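Local structure of DisA protein (Sorangium cellulosum, 6CCA) at residues 36-41 with 386-391; 66-71 with 136-141; 72-77 with 129-134; 377-382 with 405-410. The protein probably transfers methyl groups to an alpha-carbon of a polyketide intermediate, as a gem-dimethylating carbon methyltransferase domain of the disorazol assembly line. All coordinates share one frame; numbering follows the deposited sequence.

Contact 1 of 4, residues 36-41 with 386-391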
loop_
_atom_site.group_PDB
_atom_site.type_symbol
_atom_site.label_atom_id
_atom_site.label_comp_id
_atom_site.label_asym_id
_atom_site.label_seq_id
_atom_site.Cartn_x
_atom_site.Cartn_y
_atom_site.Cartn_z
ATOM N N ARG A 36 -17.606 -4.690 -19.055
ATOM C CA ARG A 36 -17.108 -5.622 -20.058
ATOM C C ARG A 36 -15.600 -5.771 -20.075
ATOM O O ARG A 36 -15.060 -6.705 -20.679
ATOM C CB ARG A 36 -17.606 -5.216 -21.426
ATOM C CG ARG A 36 -16.909 -4.022 -22.045
ATOM C CD ARG A 36 -17.763 -3.620 -23.237
ATOM N NE ARG A 36 -18.069 -2.201 -23.274
ATOM C CZ ARG A 36 -17.580 -1.353 -24.163
ATOM N NH1 ARG A 36 -16.705 -1.756 -25.072
ATOM N NH2 ARG A 36 -17.959 -0.081 -24.123
ATOM N N SER A 37 -14.906 -4.855 -19.408
ATOM C CA SER A 37 -13.473 -4.963 -19.244
ATOM C C SER A 37 -12.962 -5.878 -18.111
ATOM O O SER A 37 -11.914 -6.440 -18.260
ATOM C CB SER A 37 -12.928 -3.540 -19.013
ATOM O OG SER A 37 -13.109 -2.729 -20.152
ATOM N N VAL A 38 -13.708 -6.043 -17.052
ATOM C CA VAL A 38 -13.235 -6.800 -15.878
ATOM C C VAL A 38 -12.825 -8.229 -16.287
ATOM O O VAL A 38 -11.757 -8.738 -15.905
ATOM C CB VAL A 38 -14.211 -6.703 -14.707
ATOM C CG1 VAL A 38 -13.786 -7.601 -13.586
ATOM C CG2 VAL A 38 -14.251 -5.276 -14.200
ATOM N N PRO A 39 -13.653 -8.907 -17.052
ATOM C CA PRO A 39 -13.188 -10.254 -17.509
ATOM C C PRO A 39 -11.920 -10.288 -18.361
ATOM O O PRO A 39 -11.269 -11.280 -18.375
ATOM C CB PRO A 39 -14.439 -10.803 -18.338
ATOM C CG PRO A 39 -15.565 -9.959 -17.919
ATOM C CD PRO A 39 -14.995 -8.571 -17.560
ATOM N N ARG A 40 -11.557 -9.227 -19.080
ATOM C CA ARG A 40 -10.336 -9.163 -19.828
ATOM C C ARG A 40 -9.129 -8.888 -18.927
ATOM O O ARG A 40 -8.012 -9.017 -19.375
ATOM C CB ARG A 40 -10.407 -8.063 -20.871
ATOM C CG ARG A 40 -11.456 -8.345 -21.954
ATOM C CD ARG A 40 -11.677 -7.197 -22.921
ATOM N NE ARG A 40 -12.686 -7.576 -23.963
ATOM C CZ ARG A 40 -13.876 -6.980 -24.218
ATOM N NH1 ARG A 40 -14.300 -5.912 -23.558
ATOM N NH2 ARG A 40 -14.671 -7.454 -25.190
ATOM N N ILE A 41 -9.376 -8.502 -17.671
ATOM C CA ILE A 41 -8.274 -8.167 -16.720
ATOM C C ILE A 41 -8.111 -9.278 -15.672
ATOM O O ILE A 41 -7.002 -9.569 -15.256
ATOM C CB ILE A 41 -8.579 -6.798 -16.063
ATOM C CG1 ILE A 41 -8.668 -5.686 -17.116
ATOM C CG2 ILE A 41 -7.582 -6.450 -14.960
ATOM C CD1 ILE A 41 -9.377 -4.463 -16.583
ATOM N N ARG A 386 -19.832 -0.879 -10.564
ATOM C CA ARG A 386 -19.082 -1.964 -11.140
ATOM C C ARG A 386 -17.820 -2.229 -10.332
ATOM O O ARG A 386 -16.882 -2.718 -10.844
ATOM C CB ARG A 386 -18.690 -1.638 -12.575
ATOM C CG ARG A 386 -19.516 -2.247 -13.663
ATOM C CD ARG A 386 -20.211 -1.088 -14.361
ATOM N NE ARG A 386 -21.579 -1.169 -14.108
ATOM C CZ ARG A 386 -22.514 -0.310 -14.445
ATOM N NH1 ARG A 386 -22.284 0.836 -15.050
ATOM N NH2 ARG A 386 -23.713 -0.635 -14.128
ATOM N N VAL A 387 -17.864 -1.870 -9.072
ATOM C CA VAL A 387 -16.688 -1.992 -8.249
ATOM C C VAL A 387 -16.196 -3.428 -8.235
ATOM O O VAL A 387 -16.930 -4.323 -7.953
ATOM C CB VAL A 387 -16.878 -1.440 -6.850
ATOM C CG1 VAL A 387 -15.576 -1.521 -6.106
ATOM C CG2 VAL A 387 -17.338 -0.013 -6.893
ATOM N N ALA A 388 -14.947 -3.608 -8.622
ATOM C CA ALA A 388 -14.361 -4.927 -8.830
ATOM C C ALA A 388 -13.003 -5.131 -8.183
ATOM O O ALA A 388 -11.958 -4.870 -8.800
ATOM C CB ALA A 388 -14.310 -5.261 -10.306
ATOM N N PRO A 389 -12.993 -5.615 -6.931
ATOM C CA PRO A 389 -11.787 -6.163 -6.400
ATOM C C PRO A 389 -11.559 -7.436 -7.175
ATOM O O PRO A 389 -12.513 -8.268 -7.329
ATOM C CB PRO A 389 -12.112 -6.435 -4.945
ATOM C CG PRO A 389 -13.391 -5.758 -4.667
ATOM C CD PRO A 389 -14.108 -5.676 -5.988
ATOM N N LEU A 390 -10.388 -7.597 -7.733
ATOM C CA LEU A 390 -10.154 -8.754 -8.608
ATOM C C LEU A 390 -10.151 -10.048 -7.752
ATOM O O LEU A 390 -9.954 -9.990 -6.540
ATOM C CB LEU A 390 -8.920 -8.570 -9.431
ATOM C CG LEU A 390 -9.025 -7.438 -10.447
ATOM C CD1 LEU A 390 -7.719 -7.281 -11.157
ATOM C CD2 LEU A 390 -10.180 -7.722 -11.424
ATOM N N GLN A 391 -10.441 -11.186 -8.372
ATOM C CA GLN A 391 -10.602 -12.439 -7.619
ATOM C C GLN A 391 -9.293 -13.190 -7.654
ATOM O O GLN A 391 -8.673 -13.308 -8.699
ATOM C CB GLN A 391 -11.717 -13.309 -8.292
ATOM C CG GLN A 391 -13.041 -12.636 -8.306
ATOM C CD GLN A 391 -14.074 -13.481 -9.068
ATOM O OE1 GLN A 391 -14.464 -13.169 -10.233
ATOM N NE2 GLN A 391 -14.487 -14.586 -8.438
#

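Contact 2 of 4, residues 66-71 with 136-141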
loop_
_atom_site.group_PDB
_atom_site.type_symbol
_atom_site.label_atom_id
_atom_site.label_comp_id
_atom_site.label_asym_id
_atom_site.label_seq_id
_atom_site.Cartn_x
_atom_site.Cartn_y
_atom_site.Cartn_z
ATOM N N GLU A 66 6.266 -12.000 14.379
ATOM C CA GLU A 66 5.889 -12.119 15.774
ATOM C C GLU A 66 7.102 -12.380 16.684
ATOM O O GLU A 66 7.267 -11.721 17.708
ATOM C CB GLU A 66 4.895 -13.274 15.923
ATOM C CG GLU A 66 3.560 -12.956 15.303
ATOM C CD GLU A 66 2.656 -14.174 15.176
ATOM O OE1 GLU A 66 3.086 -15.318 15.360
ATOM O OE2 GLU A 66 1.490 -13.925 14.908
ATOM N N ASP A 67 7.896 -13.379 16.292
ATOM C CA ASP A 67 9.091 -13.760 17.006
ATOM C C ASP A 67 10.166 -12.669 17.051
ATOM O O ASP A 67 10.750 -12.373 18.072
ATOM C CB ASP A 67 9.648 -14.991 16.368
ATOM C CG ASP A 67 8.688 -16.225 16.513
ATOM O OD1 ASP A 67 7.633 -16.149 17.195
ATOM O OD2 ASP A 67 8.931 -17.188 15.810
ATOM N N LEU A 68 10.341 -11.999 15.913
ATOM C CA LEU A 68 11.252 -10.867 15.791
ATOM C C LEU A 68 10.837 -9.766 16.738
ATOM O O LEU A 68 11.692 -9.123 17.351
ATOM C CB LEU A 68 11.206 -10.366 14.303
ATOM C CG LEU A 68 12.326 -9.392 13.907
ATOM C CD1 LEU A 68 13.762 -9.933 14.080
ATOM C CD2 LEU A 68 12.019 -8.950 12.462
ATOM N N LEU A 69 9.526 -9.485 16.785
ATOM C CA LEU A 69 9.018 -8.488 17.671
ATOM C C LEU A 69 9.316 -8.836 19.145
ATOM O O LEU A 69 9.730 -7.975 19.907
ATOM C CB LEU A 69 7.518 -8.291 17.442
ATOM C CG LEU A 69 6.867 -7.286 18.356
ATOM C CD1 LEU A 69 7.492 -5.916 18.309
ATOM C CD2 LEU A 69 5.364 -7.180 18.033
ATOM N N LEU A 70 9.086 -10.061 19.539
ATOM C CA LEU A 70 9.442 -10.446 20.912
ATOM C C LEU A 70 10.939 -10.154 21.175
ATOM O O LEU A 70 11.313 -9.556 22.226
ATOM C CB LEU A 70 9.143 -11.881 21.167
ATOM C CG LEU A 70 9.458 -12.394 22.596
ATOM C CD1 LEU A 70 8.838 -11.568 23.714
ATOM C CD2 LEU A 70 9.053 -13.883 22.733
ATOM N N CYS A 71 11.775 -10.533 20.209
ATOM C CA CYS A 71 13.213 -10.263 20.266
ATOM C C CYS A 71 13.509 -8.778 20.410
ATOM O O CYS A 71 14.364 -8.414 21.242
ATOM C CB CYS A 71 13.946 -10.897 19.099
ATOM S SG CYS A 71 15.737 -11.024 19.399
ATOM N N HIS A 136 18.934 -15.891 19.342
ATOM C CA HIS A 136 19.581 -16.786 18.415
ATOM C C HIS A 136 18.596 -17.410 17.445
ATOM O O HIS A 136 18.895 -17.547 16.249
ATOM C CB HIS A 136 20.445 -17.834 19.184
ATOM C CG HIS A 136 21.531 -17.177 20.015
ATOM N ND1 HIS A 136 21.579 -17.264 21.395
ATOM C CD2 HIS A 136 22.549 -16.342 19.663
ATOM C CE1 HIS A 136 22.582 -16.537 21.854
ATOM N NE2 HIS A 136 23.193 -15.972 20.824
ATOM N N GLU A 137 17.451 -17.805 17.949
ATOM C CA GLU A 137 16.405 -18.416 17.148
ATOM C C GLU A 137 16.019 -17.536 15.950
ATOM O O GLU A 137 15.908 -18.018 14.813
ATOM C CB GLU A 137 15.129 -18.592 17.958
ATOM C CG GLU A 137 14.849 -19.951 18.553
ATOM C CD GLU A 137 13.642 -19.841 19.514
ATOM O OE1 GLU A 137 12.551 -19.421 19.049
ATOM O OE2 GLU A 137 13.806 -20.076 20.738
ATOM N N VAL A 138 15.741 -16.295 16.243
ATOM C CA VAL A 138 15.291 -15.358 15.162
ATOM C C VAL A 138 16.340 -15.096 14.128
ATOM O O VAL A 138 16.026 -15.020 12.942
ATOM C CB VAL A 138 14.627 -14.023 15.649
ATOM C CG1 VAL A 138 13.440 -14.345 16.530
ATOM C CG2 VAL A 138 15.624 -13.044 16.294
ATOM N N GLU A 139 17.619 -14.997 14.508
ATOM C CA GLU A 139 18.674 -14.830 13.496
ATOM C C GLU A 139 18.827 -16.015 12.561
ATOM O O GLU A 139 18.905 -15.819 11.341
ATOM C CB GLU A 139 20.015 -14.423 14.185
ATOM C CG GLU A 139 21.008 -13.831 13.172
ATOM C CD GLU A 139 21.825 -14.900 12.459
ATOM O OE1 GLU A 139 21.746 -16.076 12.926
ATOM O OE2 GLU A 139 22.529 -14.573 11.442
ATOM N N ARG A 140 18.689 -17.250 13.116
ATOM C CA ARG A 140 18.690 -18.474 12.303
ATOM C C ARG A 140 17.490 -18.474 11.402
ATOM O O ARG A 140 17.574 -18.789 10.211
ATOM C CB ARG A 140 18.725 -19.786 13.147
ATOM C CG ARG A 140 20.070 -20.061 13.843
ATOM C CD ARG A 140 20.184 -21.405 14.665
ATOM N NE ARG A 140 19.447 -21.373 15.969
ATOM C CZ ARG A 140 19.948 -21.095 17.187
ATOM N NH1 ARG A 140 21.245 -20.835 17.381
ATOM N NH2 ARG A 140 19.127 -21.074 18.226
ATOM N N ARG A 141 16.330 -18.134 11.945
ATOM C CA ARG A 141 15.069 -18.142 11.118
ATOM C C ARG A 141 15.107 -17.162 10.002
ATOM O O ARG A 141 14.678 -17.473 8.902
ATOM C CB ARG A 141 13.835 -17.894 12.000
ATOM C CG ARG A 141 12.478 -18.110 11.331
ATOM C CD ARG A 141 12.449 -19.460 10.678
ATOM N NE ARG A 141 11.106 -19.743 10.170
ATOM C CZ ARG A 141 10.852 -20.773 9.353
ATOM N NH1 ARG A 141 11.870 -21.524 8.899
ATOM N NH2 ARG A 141 9.606 -20.988 8.928
#

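Contact 3 of 4, residues 72-77 with 129-134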
loop_
_atom_site.group_PDB
_atom_site.type_symbol
_atom_site.label_atom_id
_atom_site.label_comp_id
_atom_site.label_asym_id
_atom_site.label_seq_id
_atom_site.Cartn_x
_atom_site.Cartn_y
_atom_site.Cartn_z
ATOM N N ILE A 72 12.794 -7.894 19.704
ATOM C CA ILE A 72 13.030 -6.459 19.847
ATOM C C ILE A 72 12.778 -5.981 21.299
ATOM O O ILE A 72 13.606 -5.300 21.934
ATOM C CB ILE A 72 12.101 -5.681 18.886
ATOM C CG1 ILE A 72 12.605 -5.889 17.452
ATOM C CG2 ILE A 72 12.023 -4.200 19.287
ATOM C CD1 ILE A 72 11.620 -5.530 16.366
ATOM N N PHE A 73 11.648 -6.353 21.849
ATOM C CA PHE A 73 11.424 -6.063 23.293
ATOM C C PHE A 73 12.535 -6.621 24.220
ATOM O O PHE A 73 12.996 -5.903 25.149
ATOM C CB PHE A 73 10.049 -6.550 23.727
ATOM C CG PHE A 73 8.922 -5.649 23.299
ATOM C CD1 PHE A 73 8.592 -4.523 24.050
ATOM C CD2 PHE A 73 8.182 -5.944 22.190
ATOM C CE1 PHE A 73 7.540 -3.690 23.679
ATOM C CE2 PHE A 73 7.122 -5.134 21.802
ATOM C CZ PHE A 73 6.781 -4.017 22.541
ATOM N N GLN A 74 12.948 -7.874 24.005
ATOM C CA GLN A 74 13.978 -8.479 24.832
ATOM C C GLN A 74 15.267 -7.720 24.727
ATOM O O GLN A 74 15.927 -7.446 25.770
ATOM C CB GLN A 74 14.220 -9.925 24.482
ATOM C CG GLN A 74 12.999 -10.763 24.751
ATOM C CD GLN A 74 13.159 -12.197 24.464
ATOM O OE1 GLN A 74 14.020 -12.629 23.667
ATOM N NE2 GLN A 74 12.309 -13.001 25.109
ATOM N N ASP A 75 15.628 -7.333 23.489
ATOM C CA ASP A 75 16.767 -6.419 23.295
ATOM C C ASP A 75 16.619 -5.123 24.059
ATOM O O ASP A 75 17.600 -4.555 24.405
ATOM C CB ASP A 75 16.941 -6.035 21.836
ATOM C CG ASP A 75 17.372 -7.219 20.966
ATOM O OD1 ASP A 75 17.873 -8.243 21.475
ATOM O OD2 ASP A 75 17.243 -7.124 19.737
ATOM N N MET A 76 15.413 -4.609 24.242
ATOM C CA MET A 76 15.211 -3.434 25.068
ATOM C C MET A 76 15.048 -3.730 26.586
ATOM O O MET A 76 14.752 -2.804 27.342
ATOM C CB MET A 76 14.034 -2.650 24.543
ATOM C CG MET A 76 14.264 -2.031 23.172
ATOM S SD MET A 76 12.778 -1.435 22.391
ATOM C CE MET A 76 12.709 0.193 23.063
ATOM N N GLY A 77 15.204 -4.983 27.007
ATOM C CA GLY A 77 15.086 -5.380 28.417
ATOM C C GLY A 77 13.661 -5.609 28.882
ATOM O O GLY A 77 13.335 -5.375 30.057
ATOM N N GLU A 129 4.176 -18.719 29.134
ATOM C CA GLU A 129 5.082 -19.857 28.993
ATOM C C GLU A 129 5.801 -19.980 27.673
ATOM O O GLU A 129 6.872 -20.574 27.639
ATOM C CB GLU A 129 4.319 -21.178 29.247
ATOM C CG GLU A 129 4.083 -21.427 30.727
ATOM C CD GLU A 129 5.374 -21.335 31.555
ATOM O OE1 GLU A 129 6.188 -22.294 31.486
ATOM O OE2 GLU A 129 5.589 -20.318 32.269
ATOM N N ARG A 130 5.234 -19.406 26.617
ATOM C CA ARG A 130 5.855 -19.438 25.300
ATOM C C ARG A 130 7.048 -18.490 25.217
ATOM O O ARG A 130 7.868 -18.599 24.305
ATOM C CB ARG A 130 4.831 -19.087 24.219
ATOM C CG ARG A 130 4.453 -20.253 23.320
ATOM C CD ARG A 130 3.758 -19.774 22.056
ATOM N NE ARG A 130 4.552 -20.039 20.860
ATOM C CZ ARG A 130 4.524 -19.290 19.763
ATOM N NH1 ARG A 130 3.739 -18.223 19.707
ATOM N NH2 ARG A 130 5.281 -19.607 18.721
ATOM N N VAL A 131 7.148 -17.562 26.166
ATOM C CA VAL A 131 8.249 -16.610 26.158
ATOM C C VAL A 131 9.589 -17.332 26.532
ATOM O O VAL A 131 9.700 -17.899 27.626
ATOM C CB VAL A 131 7.945 -15.423 27.066
ATOM C CG1 VAL A 131 9.125 -14.512 27.245
ATOM C CG2 VAL A 131 6.790 -14.609 26.524
ATOM N N THR A 132 10.525 -17.397 25.585
ATOM C CA THR A 132 11.912 -17.849 25.824
ATOM C C THR A 132 12.888 -16.808 25.183
ATOM O O THR A 132 12.406 -15.860 24.547
ATOM C CB THR A 132 12.147 -19.216 25.200
ATOM O OG1 THR A 132 12.101 -19.110 23.776
ATOM C CG2 THR A 132 11.078 -20.253 25.658
ATOM N N PRO A 133 14.213 -16.980 25.359
ATOM C CA PRO A 133 15.171 -16.054 24.725
ATOM C C PRO A 133 15.147 -16.263 23.209
ATOM O O PRO A 133 15.364 -17.354 22.715
ATOM C CB PRO A 133 16.541 -16.431 25.366
ATOM C CG PRO A 133 16.122 -17.148 26.674
ATOM C CD PRO A 133 14.965 -17.980 26.167
ATOM N N LYS A 134 14.770 -15.210 22.487
ATOM C CA LYS A 134 14.576 -15.330 21.050
ATOM C C LYS A 134 15.804 -14.968 20.187
ATOM O O LYS A 134 15.841 -15.323 19.003
ATOM C CB LYS A 134 13.381 -14.447 20.615
ATOM C CG LYS A 134 12.072 -14.983 21.141
ATOM C CD LYS A 134 11.759 -16.267 20.404
ATOM C CE LYS A 134 10.598 -17.027 20.970
ATOM N NZ LYS A 134 10.197 -18.185 20.080
#

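Contact 4 of 4, residues 377-382 with 405-410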
loop_
_atom_site.group_PDB
_atom_site.type_symbol
_atom_site.label_atom_id
_atom_site.label_comp_id
_atom_site.label_asym_id
_atom_site.label_seq_id
_atom_site.Cartn_x
_atom_site.Cartn_y
_atom_site.Cartn_z
ATOM N N GLY A 377 -17.454 -1.916 -0.510
ATOM C CA GLY A 377 -18.587 -1.216 0.152
ATOM C C GLY A 377 -18.379 0.256 0.235
ATOM O O GLY A 377 -19.270 1.072 -0.074
ATOM N N LEU A 378 -17.175 0.670 0.588
ATOM C CA LEU A 378 -16.943 2.094 0.636
ATOM C C LEU A 378 -17.030 2.823 -0.736
ATOM O O LEU A 378 -17.586 3.955 -0.803
ATOM C CB LEU A 378 -15.583 2.423 1.277
ATOM C CG LEU A 378 -15.182 3.895 1.470
ATOM C CD1 LEU A 378 -16.097 4.649 2.398
ATOM C CD2 LEU A 378 -13.742 4.054 1.937
ATOM N N LEU A 379 -16.452 2.230 -1.767
ATOM C CA LEU A 379 -16.402 2.892 -3.067
ATOM C C LEU A 379 -17.880 2.978 -3.550
ATOM O O LEU A 379 -18.267 3.998 -4.165
ATOM C CB LEU A 379 -15.610 2.068 -4.046
ATOM C CG LEU A 379 -14.099 2.187 -3.764
ATOM C CD1 LEU A 379 -13.324 1.074 -4.377
ATOM C CD2 LEU A 379 -13.555 3.560 -4.278
ATOM N N GLU A 380 -18.619 1.875 -3.362
ATOM C CA GLU A 380 -20.107 1.930 -3.684
ATOM C C GLU A 380 -20.841 3.037 -2.972
ATOM O O GLU A 380 -21.617 3.789 -3.607
ATOM C CB GLU A 380 -20.756 0.569 -3.415
ATOM C CG GLU A 380 -20.372 -0.426 -4.462
ATOM C CD GLU A 380 -20.759 -1.867 -4.141
ATOM O OE1 GLU A 380 -21.188 -2.096 -3.016
ATOM O OE2 GLU A 380 -20.616 -2.744 -5.022
ATOM N N GLU A 381 -20.616 3.201 -1.675
ATOM C CA GLU A 381 -21.240 4.285 -0.943
ATOM C C GLU A 381 -20.887 5.626 -1.459
ATOM O O GLU A 381 -21.663 6.553 -1.325
ATOM C CB GLU A 381 -20.873 4.275 0.538
ATOM C CG GLU A 381 -21.530 3.164 1.298
ATOM C CD GLU A 381 -20.918 2.948 2.668
ATOM O OE1 GLU A 381 -20.356 3.872 3.280
ATOM O OE2 GLU A 381 -21.023 1.828 3.125
ATOM N N GLU A 382 -19.668 5.785 -1.970
ATOM C CA GLU A 382 -19.210 7.055 -2.502
ATOM C C GLU A 382 -19.594 7.270 -3.948
ATOM O O GLU A 382 -19.142 8.227 -4.595
ATOM C CB GLU A 382 -17.672 7.189 -2.285
ATOM C CG GLU A 382 -17.288 7.340 -0.794
ATOM C CD GLU A 382 -18.019 8.496 -0.098
ATOM O OE1 GLU A 382 -17.928 9.630 -0.590
ATOM O OE2 GLU A 382 -18.667 8.215 0.937
ATOM N N ILE A 405 -8.107 -3.235 -7.299
ATOM C CA ILE A 405 -9.532 -2.876 -7.200
ATOM C C ILE A 405 -9.845 -1.846 -8.256
ATOM O O ILE A 405 -9.160 -0.848 -8.347
ATOM C CB ILE A 405 -9.941 -2.382 -5.809
ATOM C CG1 ILE A 405 -9.515 -3.410 -4.721
ATOM C CG2 ILE A 405 -11.456 -2.137 -5.761
ATOM C CD1 ILE A 405 -8.572 -2.855 -3.743
ATOM N N LEU A 406 -10.823 -2.137 -9.101
ATOM C CA LEU A 406 -11.284 -1.245 -10.183
ATOM C C LEU A 406 -12.662 -0.694 -9.839
ATOM O O LEU A 406 -13.487 -1.403 -9.262
ATOM C CB LEU A 406 -11.361 -1.975 -11.518
ATOM C CG LEU A 406 -10.123 -2.827 -11.882
ATOM C CD1 LEU A 406 -10.370 -3.636 -13.129
ATOM C CD2 LEU A 406 -8.938 -1.977 -12.081
ATOM N N ALA A 407 -12.898 0.569 -10.141
ATOM C CA ALA A 407 -14.184 1.182 -9.835
ATOM C C ALA A 407 -14.501 2.267 -10.891
ATOM O O ALA A 407 -13.585 2.944 -11.373
ATOM C CB ALA A 407 -14.098 1.821 -8.500
ATOM N N GLU A 408 -15.777 2.364 -11.258
ATOM C CA GLU A 408 -16.247 3.286 -12.312
ATOM C C GLU A 408 -16.987 4.429 -11.657
ATOM O O GLU A 408 -17.925 4.265 -10.839
ATOM C CB GLU A 408 -17.151 2.505 -13.263
ATOM C CG GLU A 408 -17.836 3.304 -14.359
ATOM C CD GLU A 408 -18.684 2.372 -15.210
ATOM O OE1 GLU A 408 -19.860 2.312 -14.892
ATOM O OE2 GLU A 408 -18.156 1.741 -16.182
ATOM N N SER A 409 -16.583 5.627 -11.991
ATOM C CA SER A 409 -17.185 6.781 -11.373
ATOM C C SER A 409 -18.528 7.072 -12.034
ATOM O O SER A 409 -18.630 7.017 -13.240
ATOM C CB SER A 409 -16.332 8.023 -11.580
ATOM O OG SER A 409 -16.972 9.100 -10.952
ATOM N N ASP A 410 -19.519 7.426 -11.224
ATOM C CA ASP A 410 -20.821 7.815 -11.738
ATOM C C ASP A 410 -20.829 9.278 -12.173
ATOM O O ASP A 410 -21.847 9.776 -12.654
ATOM C CB ASP A 410 -21.905 7.574 -10.685
ATOM C CG ASP A 410 -21.823 8.553 -9.530
ATOM O OD1 ASP A 410 -20.817 9.288 -9.442
ATOM O OD2 ASP A 410 -22.765 8.588 -8.711
#

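Contact 1 of 4, residues 36-41 with 386-391
Val38 stands over Ala388 and brings both of its methyls to the alanine CB: CG2 of Val38 lies 3.9 Å from CB of Ala388, and CG1 of Val38 lies 4.1 Å from the same CB. The valine thus straddles the small residue, and CG1 of Val38 also lies 4.2 Å from the CD2 methyl of Leu390. One turn on, Ile41 meets the other methyl of that leucine, CG2 of Ile41 lying 3.9 Å from CD1 of Leu390. The two side chains cross at about a right angle. Because CG2 of Ile41 is anti to the backbone N, it is this branch that faces the leucine, which is divided between Val38 on one methyl and Ile41 on the other.

Polar bonding between 36-41 and 386-391 is absent, and the pairing is entirely apolar. Val38 and Ile41, three residues apart in the irregular helix, both point toward 386-391, and N of Ile41 bonds to O of Val38 at 3.0 Å.

Strand 387-389 pairs antiparallel with strand 402-409, whose Leu406 also packs on Ile41. Helix 196-216 closes the contact further, touching Ile41 through Val211 and Leu390 through Leu204.

Contact 2 of 4, residues 66-71 with 136-141
Segments 66-71 and 136-141 are helical and run roughly antiparallel, at 140° between their directions, with axes 9.5 Å apart at closest approach and Leu68 CA 6.1 Å from Val138 CA. From helix 136-141, Val138 carries the contact, its two methyls meeting different residues. CG1 of Val138 is laid against the backbone of helix 66-71, 3.7 Å from O of Asp67, and it also meets CB of that residue. CG2 of Val138 instead turns to Cys71, where its distance to SG is 3.7 Å, and has a looser neighbour in Leu68, whose CD1 lies 4.2 Å from CG2 of Val138.

The valine chi1 of -57° sets CG2 between its own backbone N and carbonyl carbon, while Cys71 extends SG anti to its backbone N (chi1 -162°); together these torsions bring sulfur and methyl together. Val138 thereby enters the surface between residues one turn apart, Asp67 and Cys71, with Leu68 alongside. The carboxylate of Asp67 is occupied outside this pair, its OD1 being hydrogen-bonded to the hydroxyl of Tyr117.

Helix 152-163 covers a further side, with Tyr162 touching both Leu68 and Cys71 and Trp159 touching Leu68, while helix 102-114 packs against Leu69.

Contact 3 of 4, residues 72-77 with 129-134
The side-chain amide of Gln74 bonds to the backbone of 129-134 through both of its ends. OE1 of Gln74 accepts a hydrogen bond from backbone N of Lys134 at 2.9 Å, nearly straight at 170°, with the donor in the carbonyl plane on a lone pair. NE2 of Gln74 gives a hydrogen to O of Thr132 at 2.9 Å, also almost linear; that oxygen lies in the glutamine amide plane, although NE2 sits well above the carbonyl plane of Thr132. An extended chain beyond CG (chi2 -179°) carries the amide out to the loop, and the paired bonds fix its rotation. NE2 has a second acceptor in O of Phe79, so the amide joins three backbone groups.

Packing around these bonds is light. CB of Lys134 lies 3.6 Å from OE1 of Gln74, and CG1 of Val131 lies 4.1 Å from NE2 of Gln74. The lysine bends at chi2 and leads its amine away, to a salt bridge with Glu137 and a hydrogen bond with Tyr117.

Gly77 ends the helix in a Schellman motif, its N bonded to O of Gln74. The whole is a side-chain amide bridging a helix C-terminus to the loop that leads into helix 135-146.

Contact 4 of 4, residues 377-382 with 405-410
Leu379 reaches from the helix onto the strand with a single methyl, CD1, which lies 4.0 Å from CG2 of Ile405 and 4.3 Å from CB of Ala407. Those two residues, separated by one position on the strand, project from the same face of the sheet, so the leucine tip rests over both. The side chains of Leu379 and Ile405 meet at a slant. In the isoleucine, CG2 is anti to the backbone N, and this short branch meets the leucine. Leu379 in turn holds CG anti to its carbonyl carbon (chi1 -76°), which carries the branched end out toward the strand. The backbones stay well apart, with CA of Leu379 7.3 Å from CA of Ala407.

No hydrogen bond joins 377-382 to 405-410. The acidic groups at the helix end look to other parts of the chain: Glu381 and Glu382 both form salt bridges with Arg316, while Lys323 bridges to Asp410 and also bonds to O of Glu382. Around the apolar patch, Phe384 and Val387 touch both Leu379 and Ala407, and Leu319 of helix 315-325 adds to the cover over Leu379.

The chemistry is that of a helix laid on a sheet, resting on van der Waals packing of buried aliphatic groups without directional bonds. Apolar burial thus probably holds the helix on the sheet, while Lys323 links the ends of the two segments indirectly through polar bonds.

Overall arrangement
The four contacts form two groups on opposite sides of the chain's centre. Contacts 1 and 4, with centres 12 Å apart, share the sheet in which strands 387-389 and 402-409 are antiparallel neighbours; Ala388 N lies 2.7 Å from Leu406 O, a probable hydrogen bond, and Arg386 forms a salt bridge with Glu408. Contacts 2 and 3, with centres 9 Å apart, follow one another along helix 55-75 and meet where Leu70 and Cys71 pack on Lys134. Between the groups, the centres of contacts 1 and 2 are 40 Å apart. The first pair lies on the mixed sheet that also holds strands 226-231, 253-257, 300-306 and 330-337, the second in a largely helical region, with nearest atoms of contacts 2 and 4 about 24 Å apart.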